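Local coordinates for putative prolyl-tRNA synthetase (Leishmania major, PDB 5XIL), which probably catalyses the ATP-dependent charging of tRNA(Pro) with L-proline, releasing AMP and diphosphate, at residues 436-441 with 491-496; 414-419 with 432-437; 484-489 with 503-508. All blocks are in the same frame, centred on the assembly; numbering follows the deposited sequence.

Overall arrangement
All three contacts lie in the C-terminal, zinc-binding part of the chain and meet on strand 432-437 or its neighbours. Contact 2 pairs that strand with strand 414-416, contact 1 carries its end to the zinc site, and contact 3 packs a loop on strand 504-509, which runs along its other side. The centre of contact 1 is about 10 Å from those of the other two, which are about 8 Å apart. Glu486 of contact 3 ties them together: its OE2 is 2.6 Å from Arg416 NH2 of contact 2, and its OE1 is 2.8 Å from His491 NE2 of contact 1. The side chain of Thr503 comes within about 8 Å of the zinc ion.

Contact 1 (436-441 with 491-496); sequences PWCGAM and HECICK. With ZN (zinc ion), chain B.
Pro436 lays the CB-CG side of its ring over the start of the His491 side chain, with Pro436 CG 3.6 Å from His491 CB, while the imidazole turns aside and sends NE2 to Glu486. A proline suits this place because its compact apolar ring packs on the His491 CB without needing a polar partner, and its carbonyl still serves the opposite segment: Ile494 N donates to Pro436 O at 2.9 Å. Two residues on from Pro436, the segments converge on the zinc ion, which is bound by Cys438 SG at 2.3 Å and by Cys493 SG at 2.4 Å. The two sulfurs arrive by different torsions. Cys493 SG is anti to its own nitrogen (chi1 176°), whereas Cys438 SG sits between its nitrogen and carbonyl carbon (chi1 63°). Cys493 SG also accepts a fairly straight bond from Cys438 N (3.5 Å, 154°) and lies at the edge of the Trp437 indole, near CD1. Gly439 CA lies over the centre of one face of that indole, and Ala440 N donates to Cys438 SG at 3.5 Å. Cys443 supplies a third sulfur to the metal; Cys495 is tied to Cys498 in a disulfide and keeps its SG 4.1 Å from the zinc ion. Such N-H...S bonds are typical of zinc-cysteine sites, where they would be expected to disperse the negative charge of metal-bound thiolates and help fix the sulfurs in position.

Contact 2 (414-419 with 432-437); sequences RVRVTE and LILAPW
Leu434 packs against the aliphatic parts of two arginines on the same face of the sheet. Leu434 CD1 lies 3.9 Å from Arg414 CG, and Leu434 CB lies 3.8 Å from Arg416 CG; both pairs of side chains meet at a slant. Arginine suits these positions because its methylenes can cover a leucine while its charged end reaches onward. Bends at chi2 and chi3 turn the Arg414 guanidinium so that its edge lies toward Leu434 CD1, which is near its plane; the group of Arg416 instead makes a salt bridge with Glu486 and a cation-pi contact with Trp505. On the other face, Val417 CG2 meets Ile433 CG2 at 3.6 Å, the isoleucine branch lying anti to its own nitrogen and so directed at the valine. Between the two layers of side chains runs a parallel ladder: Val415 N to Leu432 O, Leu434 N to Val415 O and Val417 N to Leu434 O, each 2.9 Å long. A CA-H...O contact reinforces it where Arg416 CA stands 3.1 Å from Leu434 O. The ladder stops at Pro436, which has no N-H; its CD packs 3.2 Å from Val417 O, a buried carbonyl oxygen left without a hydrogen-bond partner. Helix 423-428, which links the two strands, covers the Val415 and Ile433 face through Thr426, while strand 504-509 pairs antiparallel with the opposite side of strand 432-437.

Contact 3 (484-489 with 503-508); sequences PEEPAE and TTWVLF
The Trp505 indole is held between Pro484 on one face and Ala488 on the other. Pro484 CG stands over the five-membered ring, 3.6 Å from Trp505 CD1, in a CH-pi contact only 11° off the ring normal; the rigid, puckered proline ring points its CG down at the indole. From the opposite face comes Ala488 CB, off-centre and 4.2 Å from the centroid of that same ring; a methyl is small enough to fit there and also pack 3.5 Å from Thr504 C. At the edge, Trp505 NE1 donates to Glu486 O at 2.7 Å, with the oxygen a little out of the ring plane, so the one polar atom of this buried indole is satisfied by backbone. The Glu486 side chain leaves with CG anti to its nitrogen (chi1 -173°) and runs on extended, crossing the indole at about a right angle. This brings Glu486 OE2 to 3.6 Å from Trp505 CZ2, with carboxylate and ring planes 46° apart. Its oxygens are shared between Arg416 and His491, which would be expected to hold the carboxylate charged. Behind the ring, the backbone N of Trp505 bonds to Gln483. Thr503 and Thr504 both stand opposite Trp437 in a classic beta bulge, at the start of strand 504-509; the rest of that strand lies between strands 432-437 and 475-480, with Trp505 packing on Pro436 and Val506 on Ile479.

Contact 1 (436-441 with 491-496)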
loop_
_atom_site.group_PDB
_atom_site.type_symbol
_atom_site.label_atom_id
_atom_site.label_comp_id
_atom_site.label_asym_id
_atom_site.label_seq_id
_atom_site.Cartn_x
_atom_site.Cartn_y
_atom_site.Cartn_z
ATOM N N PRO A 436 -1.748 -10.313 -41.791
ATOM C CA PRO A 436 -1.359 -9.077 -42.491
ATOM C C PRO A 436 -2.549 -8.191 -42.555
ATOM O O PRO A 436 -3.667 -8.672 -42.789
ATOM C CB PRO A 436 -1.013 -9.533 -43.909
ATOM C CG PRO A 436 -0.798 -11.018 -43.799
ATOM C CD PRO A 436 -1.659 -11.501 -42.669
ATOM N N TRP A 437 -2.344 -6.894 -42.344
ATOM C CA TRP A 437 -3.470 -5.921 -42.320
ATOM C C TRP A 437 -3.013 -4.634 -43.029
ATOM O O TRP A 437 -1.849 -4.262 -42.920
ATOM C CB TRP A 437 -3.798 -5.608 -40.874
ATOM C CG TRP A 437 -4.924 -4.654 -40.643
ATOM C CD1 TRP A 437 -6.120 -4.577 -41.320
ATOM C CD2 TRP A 437 -4.959 -3.615 -39.680
ATOM N NE1 TRP A 437 -6.910 -3.569 -40.797
ATOM C CE2 TRP A 437 -6.219 -2.960 -39.795
ATOM C CE3 TRP A 437 -4.050 -3.141 -38.761
ATOM C CZ2 TRP A 437 -6.589 -1.918 -38.978
ATOM C CZ3 TRP A 437 -4.432 -2.134 -37.953
ATOM C CH2 TRP A 437 -5.681 -1.510 -38.064
ATOM N N CYS A 438 -3.878 -4.004 -43.843
ATOM C CA CYS A 438 -3.444 -2.762 -44.534
ATOM C C CYS A 438 -3.513 -1.556 -43.612
ATOM O O CYS A 438 -2.926 -0.498 -43.894
ATOM C CB CYS A 438 -4.313 -2.491 -45.797
ATOM S SG CYS A 438 -6.035 -2.201 -45.420
ATOM N N GLY A 439 -4.242 -1.698 -42.517
ATOM C CA GLY A 439 -4.393 -0.652 -41.553
ATOM C C GLY A 439 -5.717 0.052 -41.603
ATOM O O GLY A 439 -5.980 0.943 -40.787
ATOM N N ALA A 440 -6.587 -0.312 -42.547
ATOM C CA ALA A 440 -7.905 0.346 -42.638
ATOM C C ALA A 440 -8.880 -0.171 -41.613
ATOM O O ALA A 440 -9.019 -1.386 -41.459
ATOM C CB ALA A 440 -8.484 0.137 -44.039
ATOM N N MET A 441 -9.583 0.725 -40.917
ATOM C CA MET A 441 -10.624 0.306 -39.971
ATOM C C MET A 441 -11.704 -0.552 -40.560
ATOM O O MET A 441 -12.235 -1.478 -39.906
ATOM C CB MET A 441 -11.280 1.527 -39.310
ATOM C CG MET A 441 -12.005 1.192 -38.041
ATOM S SD MET A 441 -12.700 2.672 -37.302
ATOM C CE MET A 441 -11.231 3.397 -36.593
ATOM N N HIS A 491 2.141 -9.573 -48.595
ATOM C CA HIS A 491 0.879 -10.225 -48.496
ATOM C C HIS A 491 -0.209 -9.242 -48.737
ATOM O O HIS A 491 -0.048 -8.080 -48.448
ATOM C CB HIS A 491 0.695 -10.768 -47.046
ATOM C CG HIS A 491 1.583 -11.912 -46.751
ATOM N ND1 HIS A 491 1.342 -13.163 -47.254
ATOM C CD2 HIS A 491 2.752 -11.988 -46.076
ATOM C CE1 HIS A 491 2.327 -13.971 -46.900
ATOM N NE2 HIS A 491 3.180 -13.294 -46.157
ATOM N N GLU A 492 -1.364 -9.736 -49.123
ATOM C CA GLU A 492 -2.561 -8.952 -49.122
ATOM C C GLU A 492 -3.144 -8.812 -47.746
ATOM O O GLU A 492 -2.977 -9.691 -46.896
ATOM C CB GLU A 492 -3.630 -9.581 -50.001
ATOM C CG GLU A 492 -3.163 -9.699 -51.437
ATOM C CD GLU A 492 -2.082 -10.803 -51.607
ATOM O OE1 GLU A 492 -2.137 -11.885 -50.926
ATOM O OE2 GLU A 492 -1.132 -10.571 -52.385
ATOM N N CYS A 493 -3.842 -7.707 -47.509
ATOM C CA CYS A 493 -4.634 -7.613 -46.274
ATOM C C CYS A 493 -5.541 -8.853 -46.071
ATOM O O CYS A 493 -6.085 -9.401 -47.009
ATOM C CB CYS A 493 -5.387 -6.299 -46.310
ATOM S SG CYS A 493 -6.489 -6.004 -44.970
ATOM N N ILE A 494 -5.709 -9.304 -44.812
ATOM C CA ILE A 494 -6.337 -10.613 -44.539
ATOM C C ILE A 494 -7.804 -10.749 -44.859
ATOM O O ILE A 494 -8.275 -11.889 -45.068
ATOM C CB ILE A 494 -6.093 -11.044 -43.043
ATOM C CG1 ILE A 494 -6.465 -12.537 -42.769
ATOM C CG2 ILE A 494 -6.884 -10.086 -42.134
ATOM C CD1 ILE A 494 -5.779 -13.518 -43.716
ATOM N N CYS A 495 -8.567 -9.653 -44.852
ATOM C CA CYS A 495 -9.996 -9.760 -44.946
ATOM C C CYS A 495 -10.424 -10.383 -46.273
ATOM O O CYS A 495 -9.732 -10.320 -47.282
ATOM C CB CYS A 495 -10.804 -8.467 -44.679
ATOM S SG CYS A 495 -10.161 -6.997 -45.433
ATOM N N LYS A 496 -11.565 -11.031 -46.178
ATOM C CA LYS A 496 -12.107 -11.846 -47.258
ATOM C C LYS A 496 -12.416 -10.953 -48.438
ATOM O O LYS A 496 -13.187 -10.004 -48.304
ATOM C CB LYS A 496 -13.347 -12.512 -46.794
ATOM C CG LYS A 496 -13.840 -13.555 -47.774
ATOM C CD LYS A 496 -15.130 -14.158 -47.294
ATOM C CE LYS A 496 -16.309 -13.244 -47.515
ATOM N NZ LYS A 496 -17.487 -13.728 -46.742
HETATM ZN ZN ZN B . -7.412 -4.006 -45.858
#

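Contact 2 (414-419 with 432-437)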
loop_
_atom_site.group_PDB
_atom_site.type_symbol
_atom_site.label_atom_id
_atom_site.label_comp_id
_atom_site.label_asym_id
_atom_site.label_seq_id
_atom_site.Cartn_x
_atom_site.Cartn_y
_atom_site.Cartn_z
ATOM N N ARG A 414 0.004 -18.801 -31.160
ATOM C CA ARG A 414 0.027 -17.560 -31.916
ATOM C C ARG A 414 0.228 -18.104 -33.308
ATOM O O ARG A 414 1.288 -18.655 -33.608
ATOM C CB ARG A 414 1.211 -16.691 -31.501
ATOM C CG ARG A 414 1.182 -15.285 -32.079
ATOM C CD ARG A 414 1.515 -14.245 -31.022
ATOM N NE ARG A 414 2.955 -14.044 -30.886
ATOM C CZ ARG A 414 3.599 -14.022 -29.723
ATOM N NH1 ARG A 414 2.932 -14.187 -28.590
ATOM N NH2 ARG A 414 4.911 -13.832 -29.695
ATOM N N VAL A 415 -0.771 -17.968 -34.169
ATOM C CA VAL A 415 -0.631 -18.595 -35.477
ATOM C C VAL A 415 -0.637 -17.567 -36.597
ATOM O O VAL A 415 -1.558 -16.771 -36.689
ATOM C CB VAL A 415 -1.753 -19.624 -35.683
ATOM C CG1 VAL A 415 -1.660 -20.273 -37.036
ATOM C CG2 VAL A 415 -1.732 -20.688 -34.541
ATOM N N ARG A 416 0.402 -17.522 -37.430
ATOM C CA ARG A 416 0.453 -16.532 -38.527
ATOM C C ARG A 416 -0.337 -17.060 -39.758
ATOM O O ARG A 416 0.099 -18.022 -40.393
ATOM C CB ARG A 416 1.906 -16.149 -38.825
ATOM C CG ARG A 416 2.084 -14.667 -39.125
ATOM C CD ARG A 416 3.497 -14.165 -38.824
ATOM N NE ARG A 416 4.520 -14.402 -39.846
ATOM C CZ ARG A 416 5.542 -15.250 -39.689
ATOM N NH1 ARG A 416 5.623 -15.971 -38.556
ATOM N NH2 ARG A 416 6.476 -15.404 -40.647
ATOM N N VAL A 417 -1.462 -16.372 -40.081
ATOM C CA VAL A 417 -2.487 -16.736 -41.001
ATOM C C VAL A 417 -2.418 -15.754 -42.178
ATOM O O VAL A 417 -2.496 -14.555 -41.956
ATOM C CB VAL A 417 -3.872 -16.708 -40.395
ATOM C CG1 VAL A 417 -5.006 -16.877 -41.434
ATOM C CG2 VAL A 417 -4.020 -17.782 -39.335
ATOM N N THR A 418 -2.258 -16.241 -43.382
ATOM C CA THR A 418 -2.296 -15.346 -44.558
ATOM C C THR A 418 -3.454 -15.536 -45.501
ATOM O O THR A 418 -3.594 -14.739 -46.431
ATOM C CB THR A 418 -1.067 -15.551 -45.410
ATOM O OG1 THR A 418 -1.020 -16.919 -45.812
ATOM C CG2 THR A 418 0.166 -15.270 -44.626
ATOM N N GLU A 419 -4.207 -16.617 -45.354
ATOM C CA GLU A 419 -5.375 -16.885 -46.139
ATOM C C GLU A 419 -6.674 -16.830 -45.314
ATOM O O GLU A 419 -6.831 -17.534 -44.313
ATOM C CB GLU A 419 -5.201 -18.252 -46.824
ATOM C CG GLU A 419 -3.763 -18.538 -47.316
ATOM C CD GLU A 419 -3.256 -17.645 -48.450
ATOM O OE1 GLU A 419 -4.040 -17.520 -49.419
ATOM O OE2 GLU A 419 -2.105 -17.084 -48.396
ATOM N N LEU A 432 -4.760 -17.663 -31.172
ATOM C CA LEU A 432 -4.743 -16.273 -31.618
ATOM C C LEU A 432 -4.122 -16.281 -32.955
ATOM O O LEU A 432 -3.441 -17.266 -33.372
ATOM C CB LEU A 432 -3.971 -15.364 -30.692
ATOM C CG LEU A 432 -4.324 -15.382 -29.223
ATOM C CD1 LEU A 432 -3.552 -14.338 -28.445
ATOM C CD2 LEU A 432 -5.805 -15.242 -29.039
ATOM N N ILE A 433 -4.296 -15.160 -33.665
ATOM C CA ILE A 433 -3.858 -15.096 -35.050
ATOM C C ILE A 433 -3.070 -13.851 -35.296
ATOM O O ILE A 433 -3.499 -12.752 -34.921
ATOM C CB ILE A 433 -5.095 -15.081 -35.993
ATOM C CG1 ILE A 433 -5.817 -16.441 -35.947
ATOM C CG2 ILE A 433 -4.656 -14.773 -37.433
ATOM C CD1 ILE A 433 -7.208 -16.445 -36.607
ATOM N N LEU A 434 -1.920 -13.996 -35.900
ATOM C CA LEU A 434 -1.196 -12.855 -36.470
ATOM C C LEU A 434 -1.415 -12.857 -37.951
ATOM O O LEU A 434 -1.142 -13.851 -38.624
ATOM C CB LEU A 434 0.306 -13.016 -36.194
ATOM C CG LEU A 434 0.856 -12.477 -34.936
ATOM C CD1 LEU A 434 2.326 -12.898 -34.890
ATOM C CD2 LEU A 434 0.728 -10.947 -34.893
ATOM N N ALA A 435 -1.984 -11.782 -38.468
ATOM C CA ALA A 435 -2.366 -11.717 -39.862
ATOM C C ALA A 435 -1.949 -10.358 -40.455
ATOM O O ALA A 435 -1.828 -9.356 -39.711
ATOM C CB ALA A 435 -3.885 -11.869 -39.979
ATOM N N PRO A 436 -1.748 -10.313 -41.791
ATOM C CA PRO A 436 -1.359 -9.077 -42.491
ATOM C C PRO A 436 -2.549 -8.191 -42.555
ATOM O O PRO A 436 -3.667 -8.672 -42.789
ATOM C CB PRO A 436 -1.013 -9.533 -43.909
ATOM C CG PRO A 436 -0.798 -11.018 -43.799
ATOM C CD PRO A 436 -1.659 -11.501 -42.669
ATOM N N TRP A 437 -2.344 -6.894 -42.344
ATOM C CA TRP A 437 -3.470 -5.921 -42.320
ATOM C C TRP A 437 -3.013 -4.634 -43.029
ATOM O O TRP A 437 -1.849 -4.262 -42.920
ATOM C CB TRP A 437 -3.798 -5.608 -40.874
ATOM C CG TRP A 437 -4.924 -4.654 -40.643
ATOM C CD1 TRP A 437 -6.120 -4.577 -41.320
ATOM C CD2 TRP A 437 -4.959 -3.615 -39.680
ATOM N NE1 TRP A 437 -6.910 -3.569 -40.797
ATOM C CE2 TRP A 437 -6.219 -2.960 -39.795
ATOM C CE3 TRP A 437 -4.050 -3.141 -38.761
ATOM C CZ2 TRP A 437 -6.589 -1.918 -38.978
ATOM C CZ3 TRP A 437 -4.432 -2.134 -37.953
ATOM C CH2 TRP A 437 -5.681 -1.510 -38.064
#

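Contact 3 (484-489 with 503-508)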
loop_
_atom_site.group_PDB
_atom_site.type_symbol
_atom_site.label_atom_id
_atom_site.label_comp_id
_atom_site.label_asym_id
_atom_site.label_seq_id
_atom_site.Cartn_x
_atom_site.Cartn_y
_atom_site.Cartn_z
ATOM N N PRO A 484 6.966 -9.942 -36.787
ATOM C CA PRO A 484 7.655 -11.036 -37.514
ATOM C C PRO A 484 8.758 -10.535 -38.429
ATOM O O PRO A 484 8.650 -9.452 -38.979
ATOM C CB PRO A 484 6.555 -11.598 -38.413
ATOM C CG PRO A 484 5.302 -11.279 -37.711
ATOM C CD PRO A 484 5.509 -9.975 -36.997
ATOM N N GLU A 485 9.792 -11.340 -38.643
ATOM C CA GLU A 485 10.736 -11.078 -39.737
ATOM C C GLU A 485 10.028 -11.062 -41.080
ATOM O O GLU A 485 10.295 -10.185 -41.895
ATOM C CB GLU A 485 11.831 -12.138 -39.753
ATOM C CG GLU A 485 12.794 -11.954 -38.593
ATOM C CD GLU A 485 13.976 -11.077 -38.966
ATOM O OE1 GLU A 485 13.760 -9.996 -39.606
ATOM O OE2 GLU A 485 15.121 -11.496 -38.626
ATOM N N GLU A 486 9.134 -12.022 -41.338
ATOM C CA GLU A 486 8.422 -12.025 -42.632
ATOM C C GLU A 486 7.708 -10.668 -42.875
ATOM O O GLU A 486 6.798 -10.289 -42.081
ATOM C CB GLU A 486 7.393 -13.143 -42.681
ATOM C CG GLU A 486 6.718 -13.340 -44.029
ATOM C CD GLU A 486 5.709 -14.434 -44.028
ATOM O OE1 GLU A 486 5.255 -14.797 -45.134
ATOM O OE2 GLU A 486 5.332 -14.928 -42.937
ATOM N N PRO A 487 8.095 -9.933 -43.961
ATOM C CA PRO A 487 7.463 -8.622 -44.263
ATOM C C PRO A 487 5.997 -8.739 -44.520
ATOM O O PRO A 487 5.557 -9.608 -45.291
ATOM C CB PRO A 487 8.203 -8.154 -45.547
ATOM C CG PRO A 487 9.537 -8.844 -45.460
ATOM C CD PRO A 487 9.230 -10.204 -44.887
ATOM N N ALA A 488 5.198 -7.865 -43.912
ATOM C CA ALA A 488 3.759 -7.871 -44.177
ATOM C C ALA A 488 3.376 -7.536 -45.638
ATOM O O ALA A 488 2.419 -8.097 -46.197
ATOM C CB ALA A 488 3.093 -6.864 -43.253
ATOM N N GLU A 489 4.146 -6.625 -46.214
ATOM C CA GLU A 489 4.029 -6.087 -47.582
ATOM C C GLU A 489 3.979 -7.140 -48.669
ATOM O O GLU A 489 3.377 -6.917 -49.718
ATOM C CB GLU A 489 5.244 -5.169 -47.887
ATOM C CG GLU A 489 5.414 -4.057 -46.871
ATOM C CD GLU A 489 6.200 -4.460 -45.616
ATOM O OE1 GLU A 489 6.825 -5.532 -45.579
ATOM O OE2 GLU A 489 6.190 -3.697 -44.631
ATOM N N THR A 503 0.365 -3.486 -44.525
ATOM C CA THR A 503 1.448 -2.691 -43.982
ATOM C C THR A 503 1.980 -3.150 -42.653
ATOM O O THR A 503 3.033 -2.681 -42.231
ATOM C CB THR A 503 0.985 -1.217 -43.816
ATOM O OG1 THR A 503 -0.145 -1.153 -42.938
ATOM C CG2 THR A 503 0.545 -0.681 -45.207
ATOM N N THR A 504 1.258 -4.024 -41.956
ATOM C CA THR A 504 1.795 -4.510 -40.658
ATOM C C THR A 504 1.189 -5.892 -40.430
ATOM O O THR A 504 0.245 -6.260 -41.116
ATOM C CB THR A 504 1.386 -3.515 -39.561
ATOM O OG1 THR A 504 1.990 -3.855 -38.308
ATOM C CG2 THR A 504 -0.094 -3.436 -39.405
ATOM N N TRP A 505 1.680 -6.620 -39.417
ATOM C CA TRP A 505 0.945 -7.770 -38.883
ATOM C C TRP A 505 0.182 -7.303 -37.691
ATOM O O TRP A 505 0.672 -6.472 -36.964
ATOM C CB TRP A 505 1.920 -8.866 -38.461
ATOM C CG TRP A 505 2.695 -9.460 -39.600
ATOM C CD1 TRP A 505 3.851 -8.998 -40.138
ATOM C CD2 TRP A 505 2.382 -10.656 -40.310
ATOM N NE1 TRP A 505 4.290 -9.838 -41.132
ATOM C CE2 TRP A 505 3.413 -10.858 -41.269
ATOM C CE3 TRP A 505 1.342 -11.554 -40.246
ATOM C CZ2 TRP A 505 3.436 -11.952 -42.135
ATOM C CZ3 TRP A 505 1.328 -12.610 -41.108
ATOM C CH2 TRP A 505 2.396 -12.814 -42.061
ATOM N N VAL A 506 -1.009 -7.797 -37.464
ATOM C CA VAL A 506 -1.753 -7.419 -36.250
ATOM C C VAL A 506 -2.231 -8.729 -35.615
ATOM O O VAL A 506 -2.390 -9.731 -36.304
ATOM C CB VAL A 506 -2.940 -6.476 -36.581
ATOM C CG1 VAL A 506 -3.935 -7.122 -37.470
ATOM C CG2 VAL A 506 -3.703 -5.961 -35.335
ATOM N N LEU A 507 -2.337 -8.724 -34.306
ATOM C CA LEU A 507 -2.836 -9.845 -33.541
ATOM C C LEU A 507 -4.322 -9.753 -33.357
ATOM O O LEU A 507 -4.810 -8.748 -32.790
ATOM C CB LEU A 507 -2.088 -9.841 -32.202
ATOM C CG LEU A 507 -2.396 -10.942 -31.232
ATOM C CD1 LEU A 507 -1.868 -12.252 -31.760
ATOM C CD2 LEU A 507 -1.742 -10.565 -29.893
ATOM N N PHE A 508 -5.021 -10.806 -33.835
ATOM C CA PHE A 508 -6.468 -10.960 -33.748
ATOM C C PHE A 508 -6.795 -12.138 -32.825
ATOM O O PHE A 508 -5.984 -13.056 -32.670
ATOM C CB PHE A 508 -7.059 -11.356 -35.034
ATOM C CG PHE A 508 -7.079 -10.292 -36.108
ATOM C CD1 PHE A 508 -8.159 -9.459 -36.227
ATOM C CD2 PHE A 508 -6.126 -10.273 -37.049
ATOM C CE1 PHE A 508 -8.227 -8.528 -37.294
ATOM C CE2 PHE A 508 -6.183 -9.359 -38.106
ATOM C CZ PHE A 508 -7.209 -8.500 -38.215
#